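Local coordinates for protein RhCC (Rhodococcus jostii, PDB 4U5R) that probably acts as a cofactor-independent oxygenase of the tautomerase superfamily, built from beta-alpha-beta units and able to bind magnesium, at residues V119-E124 against K129-E134; T25-D30 against M83-E88; R36-V41 against D111-Q116; E18-A23 against A91-E96. The protein carries 1 engineered substitution. All blocks are in the same frame, centred on the assembly; numbering follows the deposited sequence.

Contact 1: residues V119-E124 against K129-E134; sequences VPPPPE and KLWAKE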
loop_
_atom_site.group_PDB
_atom_site.type_symbol
_atom_site.label_atom_id
_atom_site.label_comp_id
_atom_site.label_asym_id
_atom_site.label_seq_id
_atom_site.Cartn_x
_atom_site.Cartn_y
_atom_site.Cartn_z
ATOM N N VAL B 119 -21.627 0.509 4.248
ATOM C CA VAL B 119 -20.906 1.076 5.382
ATOM C C VAL B 119 -20.804 0.016 6.467
ATOM O O VAL B 119 -21.825 -0.447 6.969
ATOM C CB VAL B 119 -21.630 2.321 5.948
ATOM C CG1 VAL B 119 -20.943 2.830 7.222
ATOM C CG2 VAL B 119 -21.734 3.416 4.895
ATOM N N PRO B 120 -19.577 -0.389 6.826
ATOM C CA PRO B 120 -19.479 -1.327 7.948
ATOM C C PRO B 120 -20.032 -0.726 9.244
ATOM O O PRO B 120 -19.926 0.477 9.460
ATOM C CB PRO B 120 -17.970 -1.595 8.042
ATOM C CG PRO B 120 -17.479 -1.351 6.636
ATOM C CD PRO B 120 -18.267 -0.166 6.183
ATOM N N PRO B 121 -20.650 -1.562 10.085
ATOM C CA PRO B 121 -21.300 -1.039 11.297
ATOM C C PRO B 121 -20.296 -0.616 12.368
ATOM O O PRO B 121 -19.121 -0.942 12.259
ATOM C CB PRO B 121 -22.152 -2.220 11.774
ATOM C CG PRO B 121 -21.508 -3.416 11.174
ATOM C CD PRO B 121 -20.976 -2.974 9.847
ATOM N N PRO B 122 -20.751 0.132 13.385
ATOM C CA PRO B 122 -19.801 0.571 14.410
ATOM C C PRO B 122 -19.182 -0.600 15.165
ATOM O O PRO B 122 -19.823 -1.641 15.315
ATOM C CB PRO B 122 -20.668 1.425 15.347
ATOM C CG PRO B 122 -21.823 1.851 14.510
ATOM C CD PRO B 122 -22.100 0.676 13.623
ATOM N N PRO B 123 -17.939 -0.427 15.636
ATOM C CA PRO B 123 -17.261 -1.417 16.476
ATOM C C PRO B 123 -18.097 -1.791 17.694
ATOM O O PRO B 123 -18.641 -0.903 18.356
ATOM C CB PRO B 123 -15.971 -0.700 16.891
ATOM C CG PRO B 123 -15.734 0.295 15.801
ATOM C CD PRO B 123 -17.101 0.761 15.394
ATOM N N GLU B 124 -18.218 -3.093 17.943
ATOM C CA GLU B 124 -18.920 -3.642 19.107
ATOM C C GLU B 124 -20.425 -3.352 19.110
ATOM O O GLU B 124 -21.086 -3.495 20.139
ATOM C CB GLU B 124 -18.278 -3.125 20.401
ATOM C CG GLU B 124 -16.805 -3.497 20.534
ATOM C CD GLU B 124 -16.116 -2.794 21.691
ATOM O OE1 GLU B 124 -16.819 -2.222 22.554
ATOM O OE2 GLU B 124 -14.866 -2.815 21.738
ATOM N N LYS B 129 -21.954 -7.473 15.390
ATOM C CA LYS B 129 -22.106 -8.835 15.878
ATOM C C LYS B 129 -22.966 -9.696 14.957
ATOM O O LYS B 129 -22.721 -10.886 14.814
ATOM C CB LYS B 129 -22.707 -8.840 17.285
ATOM C CG LYS B 129 -21.820 -8.227 18.356
ATOM C CD LYS B 129 -22.485 -8.352 19.728
ATOM C CE LYS B 129 -21.591 -7.849 20.858
ATOM N NZ LYS B 129 -21.409 -6.372 20.822
ATOM N N LEU B 130 -23.981 -9.089 14.348
ATOM C CA LEU B 130 -24.846 -9.782 13.395
ATOM C C LEU B 130 -24.104 -10.159 12.117
ATOM O O LEU B 130 -24.216 -11.275 11.605
ATOM C CB LEU B 130 -26.048 -8.897 13.050
ATOM C CG LEU B 130 -27.195 -9.541 12.276
ATOM C CD1 LEU B 130 -27.820 -10.661 13.097
ATOM C CD2 LEU B 130 -28.247 -8.493 11.916
ATOM N N TRP B 131 -23.349 -9.199 11.604
ATOM C CA TRP B 131 -22.469 -9.456 10.477
ATOM C C TRP B 131 -21.498 -10.597 10.769
ATOM O O TRP B 131 -21.237 -11.423 9.897
ATOM C CB TRP B 131 -21.694 -8.189 10.117
ATOM C CG TRP B 131 -22.437 -7.209 9.269
ATOM C CD1 TRP B 131 -23.792 -7.007 9.218
ATOM C CD2 TRP B 131 -21.859 -6.290 8.343
ATOM N NE1 TRP B 131 -24.088 -6.011 8.310
ATOM C CE2 TRP B 131 -22.919 -5.557 7.759
ATOM C CE3 TRP B 131 -20.545 -6.011 7.949
ATOM C CZ2 TRP B 131 -22.704 -4.569 6.806
ATOM C CZ3 TRP B 131 -20.331 -5.022 7.016
ATOM C CH2 TRP B 131 -21.407 -4.317 6.444
ATOM N N ALA B 132 -20.977 -10.653 11.992
ATOM C CA ALA B 132 -20.034 -11.712 12.372
ATOM C C ALA B 132 -20.733 -13.080 12.417
ATOM O O ALA B 132 -20.239 -14.060 11.846
ATOM C CB ALA B 132 -19.379 -11.396 13.709
ATOM N N LYS B 133 -21.904 -13.124 13.049
ATOM C CA LYS B 133 -22.665 -14.361 13.190
ATOM C C LYS B 133 -23.082 -14.930 11.829
ATOM O O LYS B 133 -22.998 -16.140 11.584
ATOM C CB LYS B 133 -23.899 -14.109 14.069
ATOM C CG LYS B 133 -24.689 -15.352 14.441
ATOM C CD LYS B 133 -25.916 -15.000 15.272
ATOM C CE LYS B 133 -26.864 -14.096 14.493
ATOM N NZ LYS B 133 -27.330 -14.728 13.220
ATOM N N GLU B 134 -23.532 -14.052 10.945
ATOM C CA GLU B 134 -23.961 -14.457 9.617
ATOM C C GLU B 134 -22.782 -14.683 8.690
ATOM O O GLU B 134 -22.881 -15.406 7.696
ATOM C CB GLU B 134 -24.886 -13.399 9.017
ATOM C CG GLU B 134 -26.188 -13.254 9.761
ATOM C CD GLU B 134 -27.118 -14.424 9.506
ATOM O OE1 GLU B 134 -26.908 -15.148 8.507
ATOM O OE2 GLU B 134 -28.055 -14.620 10.307
#

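Contact 2: residues T25-D30 against M83-E88; sequences TSIYVD and MTVAEE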
loop_
_atom_site.group_PDB
_atom_site.type_symbol
_atom_site.label_atom_id
_atom_site.label_comp_id
_atom_site.label_asym_id
_atom_site.label_seq_id
_atom_site.Cartn_x
_atom_site.Cartn_y
_atom_site.Cartn_z
ATOM N N THR B 25 -6.860 -14.881 10.287
ATOM C CA THR B 25 -8.252 -14.572 10.610
ATOM C C THR B 25 -8.543 -14.790 12.093
ATOM O O THR B 25 -9.223 -13.977 12.726
ATOM C CB THR B 25 -9.207 -15.436 9.769
ATOM O OG1 THR B 25 -9.002 -15.144 8.383
ATOM C CG2 THR B 25 -10.680 -15.169 10.131
ATOM N N SER B 26 -8.014 -15.877 12.658
ATOM C CA SER B 26 -8.266 -16.168 14.076
ATOM C C SER B 26 -7.779 -15.053 15.033
ATOM O O SER B 26 -8.386 -14.826 16.079
ATOM C CB SER B 26 -7.632 -17.509 14.461
ATOM O OG SER B 26 -6.234 -17.385 14.661
ATOM N N ILE B 27 -6.706 -14.343 14.672
ATOM C CA ILE B 27 -6.284 -13.167 15.439
ATOM C C ILE B 27 -7.439 -12.201 15.702
ATOM O O ILE B 27 -7.680 -11.785 16.840
ATOM C CB ILE B 27 -5.161 -12.372 14.728
ATOM C CG1 ILE B 27 -3.910 -13.234 14.536
ATOM C CG2 ILE B 27 -4.806 -11.133 15.532
ATOM C CD1 ILE B 27 -2.784 -12.529 13.774
ATOM N N TYR B 28 -8.159 -11.844 14.645
ATOM C CA TYR B 28 -9.165 -10.796 14.759
ATOM C C TYR B 28 -10.482 -11.309 15.316
ATOM O O TYR B 28 -11.183 -10.570 16.008
ATOM C CB TYR B 28 -9.389 -10.131 13.405
ATOM C CG TYR B 28 -8.108 -9.574 12.846
ATOM C CD1 TYR B 28 -7.639 -8.326 13.248
ATOM C CD2 TYR B 28 -7.354 -10.303 11.929
ATOM C CE1 TYR B 28 -6.450 -7.812 12.748
ATOM C CE2 TYR B 28 -6.164 -9.799 11.425
ATOM C CZ TYR B 28 -5.725 -8.556 11.831
ATOM O OH TYR B 28 -4.549 -8.058 11.315
ATOM N N VAL B 29 -10.810 -12.564 15.015
ATOM C CA VAL B 29 -11.956 -13.227 15.638
ATOM C C VAL B 29 -11.736 -13.366 17.141
ATOM O O VAL B 29 -12.596 -12.994 17.941
ATOM C CB VAL B 29 -12.214 -14.631 15.052
ATOM C CG1 VAL B 29 -13.328 -15.326 15.844
ATOM C CG2 VAL B 29 -12.591 -14.555 13.592
ATOM N N ASP B 30 -10.572 -13.883 17.523
ATOM C CA ASP B 30 -10.303 -14.181 18.928
ATOM C C ASP B 30 -10.144 -12.930 19.782
ATOM O O ASP B 30 -10.618 -12.889 20.918
ATOM C CB ASP B 30 -9.053 -15.058 19.069
ATOM C CG ASP B 30 -9.263 -16.458 18.535
ATOM O OD1 ASP B 30 -10.434 -16.811 18.286
ATOM O OD2 ASP B 30 -8.270 -17.211 18.386
ATOM N N MET B 83 1.733 -7.277 17.130
ATOM C CA MET B 83 2.956 -7.754 16.485
ATOM C C MET B 83 3.347 -9.125 17.016
ATOM O O MET B 83 3.750 -10.003 16.253
ATOM C CB MET B 83 4.112 -6.764 16.692
ATOM C CG MET B 83 3.809 -5.353 16.210
ATOM S SD MET B 83 3.026 -5.269 14.577
ATOM C CE MET B 83 4.294 -5.870 13.444
ATOM N N THR B 84 3.213 -9.313 18.324
ATOM C CA THR B 84 3.604 -10.578 18.933
ATOM C C THR B 84 2.727 -11.710 18.410
ATOM O O THR B 84 3.222 -12.758 18.001
ATOM C CB THR B 84 3.529 -10.504 20.474
ATOM O OG1 THR B 84 4.476 -9.533 20.941
ATOM C CG2 THR B 84 3.848 -11.858 21.097
ATOM N N VAL B 85 1.420 -11.488 18.389
ATOM C CA VAL B 85 0.507 -12.523 17.930
ATOM C C VAL B 85 0.641 -12.793 16.419
ATOM O O VAL B 85 0.579 -13.941 15.975
ATOM C CB VAL B 85 -0.944 -12.151 18.280
ATOM C CG1 VAL B 85 -1.898 -13.187 17.731
ATOM C CG2 VAL B 85 -1.095 -12.056 19.792
ATOM N N ALA B 86 0.853 -11.743 15.632
ATOM C CA ALA B 86 1.081 -11.901 14.201
ATOM C C ALA B 86 2.273 -12.822 13.931
ATOM O O ALA B 86 2.178 -13.723 13.110
ATOM C CB ALA B 86 1.309 -10.549 13.548
ATOM N N GLU B 87 3.381 -12.601 14.635
ATOM C CA GLU B 87 4.575 -13.416 14.418
ATOM C C GLU B 87 4.326 -14.851 14.856
ATOM O O GLU B 87 4.817 -15.795 14.235
ATOM C CB GLU B 87 5.788 -12.837 15.161
ATOM C CG GLU B 87 6.248 -11.478 14.654
ATOM C CD GLU B 87 6.950 -11.533 13.306
ATOM O OE1 GLU B 87 7.184 -12.645 12.775
ATOM O OE2 GLU B 87 7.262 -10.442 12.778
ATOM N N GLU B 88 3.537 -15.004 15.913
ATOM C CA GLU B 88 3.167 -16.326 16.411
ATOM C C GLU B 88 2.419 -17.148 15.355
ATOM O O GLU B 88 2.699 -18.332 15.186
ATOM C CB GLU B 88 2.331 -16.189 17.692
ATOM C CG GLU B 88 3.173 -16.080 18.958
ATOM C CD GLU B 88 2.358 -15.782 20.206
ATOM O OE1 GLU B 88 1.109 -15.765 20.127
ATOM O OE2 GLU B 88 2.972 -15.548 21.271
#

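Contact 3: residues R36-V41 against D111-Q116; sequences RFYVVV and DLWRTQ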
loop_
_atom_site.group_PDB
_atom_site.type_symbol
_atom_site.label_atom_id
_atom_site.label_comp_id
_atom_site.label_asym_id
_atom_site.label_seq_id
_atom_site.Cartn_x
_atom_site.Cartn_y
_atom_site.Cartn_z
ATOM N N ARG B 36 -15.460 -12.655 10.254
ATOM C CA ARG B 36 -14.342 -13.344 9.630
ATOM C C ARG B 36 -14.042 -12.756 8.263
ATOM O O ARG B 36 -12.868 -12.587 7.902
ATOM C CB ARG B 36 -14.625 -14.842 9.516
ATOM C CG ARG B 36 -14.795 -15.546 10.844
ATOM C CD ARG B 36 -15.184 -16.988 10.603
ATOM N NE ARG B 36 -14.171 -17.620 9.772
ATOM C CZ ARG B 36 -13.075 -18.188 10.259
ATOM N NH1 ARG B 36 -12.186 -18.725 9.438
ATOM N NH2 ARG B 36 -12.873 -18.218 11.573
ATOM N N PHE B 37 -15.083 -12.401 7.512
ATOM C CA PHE B 37 -14.880 -11.961 6.138
ATOM C C PHE B 37 -14.212 -10.580 6.013
ATOM O O PHE B 37 -13.807 -10.222 4.909
ATOM C CB PHE B 37 -16.201 -11.958 5.351
ATOM C CG PHE B 37 -17.179 -10.912 5.798
ATOM C CD1 PHE B 37 -17.176 -9.643 5.238
ATOM C CD2 PHE B 37 -18.131 -11.220 6.749
ATOM C CE1 PHE B 37 -18.089 -8.691 5.656
ATOM C CE2 PHE B 37 -19.049 -10.269 7.166
ATOM C CZ PHE B 37 -19.025 -9.006 6.609
ATOM N N TYR B 38 -14.110 -9.818 7.112
ATOM C CA TYR B 38 -13.283 -8.596 7.138
ATOM C C TYR B 38 -11.818 -8.903 6.835
ATOM O O TYR B 38 -11.103 -8.051 6.297
ATOM C CB TYR B 38 -13.329 -7.875 8.495
ATOM C CG TYR B 38 -14.559 -7.051 8.799
ATOM C CD1 TYR B 38 -15.667 -7.074 7.969
ATOM C CD2 TYR B 38 -14.599 -6.250 9.929
ATOM C CE1 TYR B 38 -16.794 -6.327 8.268
ATOM C CE2 TYR B 38 -15.713 -5.491 10.231
ATOM C CZ TYR B 38 -16.803 -5.540 9.399
ATOM O OH TYR B 38 -17.914 -4.801 9.711
ATOM N N VAL B 39 -11.367 -10.105 7.193
ATOM C CA VAL B 39 -9.948 -10.447 7.065
ATOM C C VAL B 39 -9.620 -10.962 5.660
ATOM O O VAL B 39 -9.978 -12.081 5.283
ATOM C CB VAL B 39 -9.532 -11.497 8.122
ATOM C CG1 VAL B 39 -8.020 -11.616 8.185
ATOM C CG2 VAL B 39 -10.058 -11.108 9.491
ATOM N N VAL B 40 -8.911 -10.126 4.909
ATOM C CA VAL B 40 -8.535 -10.437 3.534
ATOM C C VAL B 40 -7.020 -10.660 3.481
ATOM O O VAL B 40 -6.231 -9.836 3.976
ATOM C CB VAL B 40 -8.955 -9.305 2.567
ATOM C CG1 VAL B 40 -8.410 -9.553 1.170
ATOM C CG2 VAL B 40 -10.483 -9.146 2.549
ATOM N N VAL B 41 -6.613 -11.783 2.903
ATOM C CA VAL B 41 -5.194 -12.087 2.738
ATOM C C VAL B 41 -4.896 -12.346 1.260
ATOM O O VAL B 41 -5.444 -13.272 0.628
ATOM C CB VAL B 41 -4.749 -13.307 3.576
ATOM C CG1 VAL B 41 -3.253 -13.531 3.390
ATOM C CG2 VAL B 41 -5.046 -13.110 5.049
ATOM N N ASP B 111 -13.514 5.447 8.063
ATOM C CA ASP B 111 -14.672 5.967 7.344
ATOM C C ASP B 111 -14.462 6.006 5.833
ATOM O O ASP B 111 -15.345 6.429 5.092
ATOM C CB ASP B 111 -15.037 7.366 7.866
ATOM C CG ASP B 111 -13.924 8.396 7.667
ATOM O OD1 ASP B 111 -12.773 8.031 7.348
ATOM O OD2 ASP B 111 -14.208 9.599 7.855
ATOM N N LEU B 112 -13.305 5.547 5.370
ATOM C CA LEU B 112 -13.035 5.525 3.927
ATOM C C LEU B 112 -12.970 4.086 3.440
ATOM O O LEU B 112 -12.031 3.685 2.769
ATOM C CB LEU B 112 -11.739 6.272 3.590
ATOM C CG LEU B 112 -11.748 7.778 3.861
ATOM C CD1 LEU B 112 -10.424 8.400 3.449
ATOM C CD2 LEU B 112 -12.896 8.421 3.101
ATOM N N TRP B 113 -14.014 3.332 3.756
ATOM C CA TRP B 113 -13.989 1.886 3.655
ATOM C C TRP B 113 -15.404 1.381 3.436
ATOM O O TRP B 113 -16.304 1.738 4.177
ATOM C CB TRP B 113 -13.370 1.304 4.932
ATOM C CG TRP B 113 -13.537 -0.175 5.119
ATOM C CD1 TRP B 113 -13.385 -1.158 4.173
ATOM C CD2 TRP B 113 -13.889 -0.844 6.336
ATOM N NE1 TRP B 113 -13.607 -2.392 4.737
ATOM C CE2 TRP B 113 -13.920 -2.225 6.062
ATOM C CE3 TRP B 113 -14.175 -0.404 7.633
ATOM C CZ2 TRP B 113 -14.242 -3.174 7.034
ATOM C CZ3 TRP B 113 -14.492 -1.345 8.596
ATOM C CH2 TRP B 113 -14.519 -2.715 8.293
ATOM N N ARG B 114 -15.609 0.567 2.409
ATOM C CA ARG B 114 -16.908 -0.041 2.188
ATOM C C ARG B 114 -16.679 -1.507 1.881
ATOM O O ARG B 114 -15.676 -1.868 1.259
ATOM C CB ARG B 114 -17.665 0.634 1.030
ATOM C CG ARG B 114 -17.893 2.140 1.187
ATOM C CD ARG B 114 -18.965 2.397 2.242
ATOM N NE ARG B 114 -19.333 3.804 2.348
ATOM C CZ ARG B 114 -18.803 4.664 3.217
ATOM N NH1 ARG B 114 -17.845 4.282 4.065
ATOM N NH2 ARG B 114 -19.226 5.925 3.227
ATOM N N THR B 115 -17.599 -2.362 2.296
ATOM C CA THR B 115 -17.539 -3.750 1.871
ATOM C C THR B 115 -18.891 -4.144 1.270
ATOM O O THR B 115 -19.936 -3.865 1.845
ATOM C CB THR B 115 -17.127 -4.686 3.023
ATOM O OG1 THR B 115 -16.917 -6.014 2.502
ATOM C CG2 THR B 115 -18.167 -4.679 4.155
ATOM N N GLN B 116 -18.852 -4.764 0.092
ATOM C CA GLN B 116 -20.042 -5.011 -0.740
ATOM C C GLN B 116 -20.894 -3.742 -0.923
ATOM O O GLN B 116 -22.131 -3.806 -0.997
ATOM C CB GLN B 116 -20.892 -6.142 -0.147
ATOM C CG GLN B 116 -21.545 -7.064 -1.178
ATOM C CD GLN B 116 -20.600 -8.097 -1.782
ATOM O OE1 GLN B 116 -19.385 -8.050 -1.598
ATOM N NE2 GLN B 116 -21.170 -9.051 -2.493
#

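Contact 4: residues E18-A23 against A91-E96; sequences EQLSEA and APFIKE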
loop_
_atom_site.group_PDB
_atom_site.type_symbol
_atom_site.label_atom_id
_atom_site.label_comp_id
_atom_site.label_asym_id
_atom_site.label_seq_id
_atom_site.Cartn_x
_atom_site.Cartn_y
_atom_site.Cartn_z
ATOM N N GLU B 18 -4.789 -21.654 2.853
ATOM C CA GLU B 18 -5.988 -21.795 3.669
ATOM C C GLU B 18 -5.649 -21.811 5.162
ATOM O O GLU B 18 -6.222 -21.052 5.952
ATOM C CB GLU B 18 -6.734 -23.069 3.276
ATOM C CG GLU B 18 -8.095 -23.206 3.916
ATOM C CD GLU B 18 -8.889 -24.321 3.280
ATOM O OE1 GLU B 18 -8.380 -25.461 3.241
ATOM O OE2 GLU B 18 -10.010 -24.052 2.801
ATOM N N GLN B 19 -4.694 -22.656 5.542
ATOM C CA GLN B 19 -4.275 -22.765 6.934
ATOM C C GLN B 19 -3.705 -21.463 7.490
ATOM O O GLN B 19 -4.067 -21.060 8.594
ATOM C CB GLN B 19 -3.252 -23.896 7.091
ATOM C CG GLN B 19 -3.853 -25.277 6.819
ATOM C CD GLN B 19 -2.823 -26.396 6.848
ATOM O OE1 GLN B 19 -1.769 -26.275 7.470
ATOM N NE2 GLN B 19 -3.130 -27.498 6.169
ATOM N N LEU B 20 -2.825 -20.803 6.734
ATOM C CA LEU B 20 -2.233 -19.550 7.201
ATOM C C LEU B 20 -3.254 -18.398 7.250
ATOM O O LEU B 20 -3.272 -17.637 8.223
ATOM C CB LEU B 20 -1.038 -19.174 6.320
ATOM C CG LEU B 20 -0.356 -17.838 6.628
ATOM C CD1 LEU B 20 -0.017 -17.668 8.108
ATOM C CD2 LEU B 20 0.891 -17.709 5.763
ATOM N N SER B 21 -4.118 -18.288 6.242
ATOM C CA SER B 21 -5.155 -17.249 6.268
ATOM C C SER B 21 -6.163 -17.506 7.388
ATOM O O SER B 21 -6.692 -16.559 7.980
ATOM C CB SER B 21 -5.869 -17.134 4.914
ATOM O OG SER B 21 -6.547 -18.326 4.552
ATOM N N GLU B 22 -6.412 -18.777 7.696
ATOM C CA GLU B 22 -7.251 -19.126 8.834
ATOM C C GLU B 22 -6.606 -18.663 10.154
ATOM O O GLU B 22 -7.280 -18.107 11.034
ATOM C CB GLU B 22 -7.511 -20.639 8.850
ATOM C CG GLU B 22 -8.171 -21.134 10.107
ATOM C CD GLU B 22 -9.557 -20.560 10.298
ATOM O OE1 GLU B 22 -10.183 -20.167 9.289
ATOM O OE2 GLU B 22 -10.020 -20.507 11.460
ATOM N N ALA B 23 -5.300 -18.870 10.284
ATOM C CA ALA B 23 -4.603 -18.454 11.496
ATOM C C ALA B 23 -4.621 -16.942 11.667
ATOM O O ALA B 23 -4.821 -16.428 12.773
ATOM C CB ALA B 23 -3.168 -18.969 11.483
ATOM N N ALA B 91 4.938 -17.955 12.173
ATOM C CA ALA B 91 6.150 -18.759 12.395
ATOM C C ALA B 91 6.118 -20.185 11.818
ATOM O O ALA B 91 7.113 -20.616 11.247
ATOM C CB ALA B 91 6.465 -18.818 13.889
ATOM N N PRO B 92 4.991 -20.918 11.951
ATOM C CA PRO B 92 5.015 -22.278 11.387
ATOM C C PRO B 92 5.190 -22.353 9.870
ATOM O O PRO B 92 5.734 -23.353 9.369
ATOM C CB PRO B 92 3.649 -22.844 11.798
ATOM C CG PRO B 92 3.324 -22.098 13.051
ATOM C CD PRO B 92 3.772 -20.695 12.750
ATOM N N PHE B 93 4.776 -21.307 9.158
ATOM C CA PHE B 93 4.831 -21.289 7.693
ATOM C C PHE B 93 6.042 -20.555 7.127
ATOM O O PHE B 93 6.420 -20.780 5.977
ATOM C CB PHE B 93 3.558 -20.642 7.134
ATOM C CG PHE B 93 2.287 -21.309 7.586
ATOM C CD1 PHE B 93 1.727 -22.351 6.855
ATOM C CD2 PHE B 93 1.641 -20.873 8.730
ATOM C CE1 PHE B 93 0.549 -22.960 7.276
ATOM C CE2 PHE B 93 0.472 -21.483 9.160
ATOM C CZ PHE B 93 -0.078 -22.524 8.426
ATOM N N ILE B 94 6.630 -19.674 7.924
ATOM C CA ILE B 94 7.671 -18.786 7.420
ATOM C C ILE B 94 8.983 -18.991 8.199
ATOM O O ILE B 94 9.903 -19.631 7.678
ATOM C CB ILE B 94 7.178 -17.323 7.457
ATOM C CG1 ILE B 94 5.957 -17.207 6.535
ATOM C CG2 ILE B 94 8.260 -16.372 6.974
ATOM C CD1 ILE B 94 5.188 -15.915 6.672
ATOM N N LYS B 95 9.078 -18.495 9.431
ATOM C CA LYS B 95 10.294 -18.707 10.230
ATOM C C LYS B 95 10.729 -20.171 10.246
ATOM O O LYS B 95 11.891 -20.476 9.953
ATOM C CB LYS B 95 10.100 -18.216 11.671
ATOM C CG LYS B 95 11.303 -18.468 12.593
ATOM C CD LYS B 95 11.042 -17.942 14.005
ATOM C CE LYS B 95 12.277 -18.047 14.896
ATOM N NZ LYS B 95 13.314 -17.030 14.519
ATOM N N GLU B 96 9.791 -21.070 10.531
ATOM C CA GLU B 96 10.138 -22.479 10.758
ATOM C C GLU B 96 10.366 -23.274 9.466
ATOM O O GLU B 96 10.740 -24.450 9.520
ATOM C CB GLU B 96 9.057 -23.143 11.620
ATOM C CG GLU B 96 9.025 -22.574 13.037
ATOM C CD GLU B 96 7.852 -23.073 13.872
ATOM O OE1 GLU B 96 7.248 -24.103 13.515
ATOM O OE2 GLU B 96 7.531 -22.420 14.890
#

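Contact 1: residues V119-E124 against K129-E134
Trp131, whose six-membered ring lies under Pro121, has its indole N-H hydrogen-bonded to the main-chain O of Ile138, which fixes how the ring is turned. The contact folds a proline-rich loop back onto helix 126-134, beyond the beta-alpha-beta core of this tautomerase-superfamily subunit. It is a proline-tryptophan CH-pi contact: Pro121 CD sits 3.4 Å from the centroid of the six-membered ring and only 7° off the ring normal, so this CH2, probably somewhat polarised by the amide nitrogen it is bonded to, is presented to the pi cloud. Pro121 CG lies beside it, 4.0 Å from Trp131 CD2 at the ring fusion. Trp131 CB already points at the loop, and with CG anti to the carbonyl carbon (chi1 -82°) the indole lies beneath the proline ring. Its far corner slips past Pro120, with Trp131 CH2 3.9 Å from Pro120 CA. The side chain of Tyr38 touches Trp131, Pro120 and Pro121 alike and ties the pair to the body of the subunit. At the outer end of the contact, Lys129 runs straight as far as CE and then bends at chi4, toward the backbone of Glu124. Its NZ stops 3.0 Å from Glu124 O, at an angle too poor for a hydrogen bond.

Contact 2: residues T25-D30 against M83-E88
Ile27 and Val85 meet in the buried seam between helices 14-32 and 76-90, a purely apolar contact in which each side chain points at the opposite helix. Ile27 has CG1 anti to its carbonyl carbon (chi1 -61°) and CD1 extended beyond it (chi2 177°), so the long branch reaches across the seam. Its CG1 comes to 3.8 Å from Val85 CG1, while the terminal CD1 passes on to rest 3.9 Å from Ala86 CA. The small side chain of Ala86 probably helps that methyl lie close to the helix backbone. Val85 answers with a single branch: CG1, anti to the backbone N at chi1 177°, is the methyl that Ile27 touches with both CG1 and, more loosely, CD1. The two side chains overlap along their flanks, pointing opposite ways. With an alanine here instead of Ile27, Val85 CG1 and the backbone at Ala86 are likely to lose their partner, leaving a gap between the helices. Next along the chain, Tyr28 OH hydrogen-bonds with His68 NE2 and Trp3 NE1, on the sheet side. Two helices packed side by side on a four-stranded sheet, each the crossover of one beta-alpha-beta unit, are the hallmark of the tautomerase fold.

Contact 3: residues R36-V41 against D111-Q116
This is a buried aromatic contact between the 3-10 turn leading into strand 40-46 and the short strand 113-115, at the border with a neighbouring subunit. Tyr38 and Trp113 form a T-shaped (edge-to-face) pair, their ring centroids 5.1 Å apart and planes at 80°. Trp113 gives the edge: its CH2 corner lies over the face of the tyrosine ring, nearest to Tyr38 CE2 at 3.6 Å and toward the rim rather than the centre. With CG anti to the backbone N (chi1 167°), the indole extends from its strand toward the turn. On its pyrrole side the indole is held by another chain, Trp113 NE1 hydrogen-bonding Glu102 OE2 of the third subunit, which probably limits the rotation of the ring. Beside this pair, the methyl Thr115 CG2 approaches the edge of Phe37, 4.3 Å from CE1 of that ring. Trp131 of helix 126-134 packs on Thr115 as well. Arg114 NH1 turns back along its own strand to Trp113 O, 3.0 Å away, meeting that oxygen from above the carbonyl plane. Residues 40-41 and 113-115 pair antiparallel with a strand of the third subunit. A sheet continued across subunit borders in this way is characteristic of the trimeric assemblies of the tautomerase superfamily.

Contact 4: residues E18-A23 against A91-E96
Phe93 lays one face of its ring on Leu20, joining the loop that follows helix 76-90 to helix 14-32, the crossover helix of the first beta-alpha-beta unit. Leu20 CB stands almost over the ring centre, 3.9 Å from the centroid and 7° off the normal, a CH-pi contact. The leucine then runs along the ring, its CG anti to the backbone N (chi1 176°), which brings CD1 to 3.7 Å from Phe93 CD2. Leucine and phenylalanine run antiparallel, and the ring tip reaches the helix backbone, close to Leu20 N. There the Gln19 side chain runs roughly perpendicular to the phenylalanine, its CB coming at the ring obliquely and its amide plane turned 63° from the ring plane. Phe12 touches Leu20 and Phe93 as well. A serine in place of Phe93 would probably leave Leu20 CB and CD1 without the ring they lie on, and the loop less firmly held to the helix. At the ring tip, Phe93 CZ lies 3.7 Å from Gln19 CB.

In the fold
From the N terminus, helix 14-32 supplies 18-23 to contact 4 and then 25-30 to contact 2, and residues 36-41 open contact 3. Helix 76-90 closes contact 2 through 83-88, and the loop after it closes contact 4 through 91-96, so contact 2 is nested inside contact 4. Contact 3 closes later, at 111-116, and therefore crosses both. Contact 1 follows in series as a short local closure. Contacts 2 and 4 thus tie the two beta-alpha-beta units together on their helical side. The salt bridge of Arg36 to Glu22 links contacts 3 and 4. Contacts 1 and 3 touch, with Tyr38 and Trp113 lying against the proline loop.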